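Flavin prenyltransferase UbiX (Aquifex aeolicus, PDB 2EJB) probably joins a dimethylallyl group from dimethylallyl monophosphate to reduced FMN, without a metal, making the prenylated flavin cofactor used by the decarboxylase UbiD. Local coordinates at residues A151-Y156 and M165-V169. Residues are numbered along the deposited sequence; the frame is centred on the assembly and turned at random.
Sequences ASPAFY and MINFV
The F168 ring lies over the backbone of the loop: one face carries the amide N of A154, 3.3 Å above the ring plane and offset toward the rim at CE2, while P153 CA comes in obliquely at 3.5 Å from CD2. A154 CB touches the ring end, 3.7 Å from CZ. Beyond it, F168 CE1 meets the edge of the Y156 ring, 4.0 Å from CD1, near that ring's plane. F168 reaches across because its CG stands anti to the backbone N (chi1 170°), which sends the ring off the helix to the loop.

The P153 ring packs against M165 and V169, its CB 3.7 Å from M165 CB and its CG 3.8 Å from M165 SD. That sulfur also makes an oblique Met-aromatic contact with F155, 5.4 Å from the ring centroid. With an alanine at F168 the ring would be gone, which would probably uncover the A154 amide and leave Y156 without this neighbour at its edge.

S152 OG bonds to S152 OG of the second subunit, S152 O accepts from R126 NH2 of that subunit, and F155 N donates to its S12 OG, so this loop is also part of the dimer interface. The contact packs the loop after strand 147-150, outermost in this chain's parallel sheet, against helix 162-176 of the Rossmann-like flavoprotein fold, beside the predicted dimethylallyl phosphate site, to which Y156 and K172, a neighbour of F168, probably belong.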
loop_
_atom_site.group_PDB
_atom_site.type_symbol
_atom_site.label_atom_id
_atom_site.label_comp_id
_atom_site.label_asym_id
_atom_site.label_seq_id
_atom_site.Cartn_x
_atom_site.Cartn_y
_atom_site.Cartn_z
ATOM N N ALA A 151 1.105 2.932 2.651
ATOM C CA ALA A 151 0.435 4.192 2.361
ATOM C C ALA A 151 -0.635 3.886 1.316
ATOM O O ALA A 151 -0.491 4.231 0.146
ATOM C CB ALA A 151 1.433 5.219 1.832
ATOM N N SER A 152 -1.702 3.215 1.749
ATOM C CA SER A 152 -2.801 2.844 0.857
ATOM C C SER A 152 -4.109 3.445 1.358
ATOM O O SER A 152 -4.876 2.783 2.070
ATOM C CB SER A 152 -2.937 1.312 0.793
ATOM O OG SER A 152 -1.717 0.698 0.402
ATOM N N PRO A 153 -4.387 4.709 0.996
ATOM C CA PRO A 153 -5.634 5.312 1.465
ATOM C C PRO A 153 -6.852 4.559 0.958
ATOM O O PRO A 153 -6.813 3.933 -0.099
ATOM C CB PRO A 153 -5.552 6.738 0.925
ATOM C CG PRO A 153 -4.737 6.576 -0.314
ATOM C CD PRO A 153 -3.651 5.642 0.129
ATOM N N ALA A 154 -7.930 4.605 1.723
ATOM C CA ALA A 154 -9.153 3.931 1.325
ATOM C C ALA A 154 -10.199 4.972 0.941
ATOM O O ALA A 154 -9.985 6.166 1.127
ATOM C CB ALA A 154 -9.653 3.082 2.450
ATOM N N PHE A 155 -11.326 4.515 0.405
ATOM C CA PHE A 155 -12.394 5.415 -0.001
ATOM C C PHE A 155 -13.634 5.271 0.877
ATOM O O PHE A 155 -14.729 5.639 0.461
ATOM C CB PHE A 155 -12.772 5.164 -1.467
ATOM C CG PHE A 155 -11.651 5.424 -2.442
ATOM C CD1 PHE A 155 -10.558 4.562 -2.521
ATOM C CD2 PHE A 155 -11.683 6.538 -3.274
ATOM C CE1 PHE A 155 -9.515 4.808 -3.415
ATOM C CE2 PHE A 155 -10.645 6.796 -4.172
ATOM C CZ PHE A 155 -9.557 5.929 -4.244
ATOM N N TYR A 156 -13.468 4.739 2.085
ATOM C CA TYR A 156 -14.597 4.567 2.993
ATOM C C TYR A 156 -15.321 5.891 3.189
ATOM O O TYR A 156 -16.523 5.997 2.962
ATOM C CB TYR A 156 -14.144 4.088 4.380
ATOM C CG TYR A 156 -13.360 2.798 4.442
ATOM C CD1 TYR A 156 -11.978 2.820 4.589
ATOM C CD2 TYR A 156 -13.997 1.557 4.387
ATOM C CE1 TYR A 156 -11.239 1.636 4.686
ATOM C CE2 TYR A 156 -13.271 0.372 4.480
ATOM C CZ TYR A 156 -11.893 0.418 4.627
ATOM O OH TYR A 156 -11.167 -0.749 4.720
ATOM N N MET A 165 -7.106 12.026 1.614
ATOM C CA MET A 165 -6.431 10.735 1.639
ATOM C C MET A 165 -5.221 10.765 2.570
ATOM O O MET A 165 -4.905 9.771 3.226
ATOM C CB MET A 165 -6.012 10.329 0.227
ATOM C CG MET A 165 -7.198 9.966 -0.664
ATOM S SD MET A 165 -6.704 9.259 -2.243
ATOM C CE MET A 165 -6.406 10.744 -3.179
ATOM N N ILE A 166 -4.549 11.911 2.630
ATOM C CA ILE A 166 -3.395 12.069 3.506
ATOM C C ILE A 166 -3.848 11.952 4.961
ATOM O O ILE A 166 -3.205 11.292 5.775
ATOM C CB ILE A 166 -2.731 13.443 3.311
ATOM C CG1 ILE A 166 -2.234 13.584 1.871
ATOM C CG2 ILE A 166 -1.579 13.605 4.289
ATOM C CD1 ILE A 166 -1.642 14.944 1.554
ATOM N N ASN A 167 -4.964 12.599 5.284
ATOM C CA ASN A 167 -5.499 12.561 6.638
ATOM C C ASN A 167 -5.927 11.153 7.015
ATOM O O ASN A 167 -5.808 10.750 8.172
ATOM C CB ASN A 167 -6.680 13.529 6.766
ATOM C CG ASN A 167 -6.237 14.973 6.909
ATOM O OD1 ASN A 167 -5.157 15.351 6.457
ATOM N ND2 ASN A 167 -7.077 15.790 7.531
ATOM N N PHE A 168 -6.436 10.406 6.039
ATOM C CA PHE A 168 -6.858 9.031 6.295
ATOM C C PHE A 168 -5.660 8.219 6.771
ATOM O O PHE A 168 -5.706 7.568 7.815
ATOM C CB PHE A 168 -7.421 8.378 5.029
ATOM C CG PHE A 168 -7.641 6.896 5.172
ATOM C CD1 PHE A 168 -8.766 6.403 5.826
ATOM C CD2 PHE A 168 -6.686 5.992 4.713
ATOM C CE1 PHE A 168 -8.932 5.028 6.032
ATOM C CE2 PHE A 168 -6.841 4.618 4.915
ATOM C CZ PHE A 168 -7.968 4.136 5.576
ATOM N N VAL A 169 -4.582 8.263 5.995
ATOM C CA VAL A 169 -3.375 7.526 6.334
ATOM C C VAL A 169 -2.798 8.004 7.671
ATOM O O VAL A 169 -2.380 7.190 8.499
ATOM C CB VAL A 169 -2.320 7.672 5.226
ATOM C CG1 VAL A 169 -1.068 6.891 5.591
ATOM C CG2 VAL A 169 -2.897 7.166 3.904
#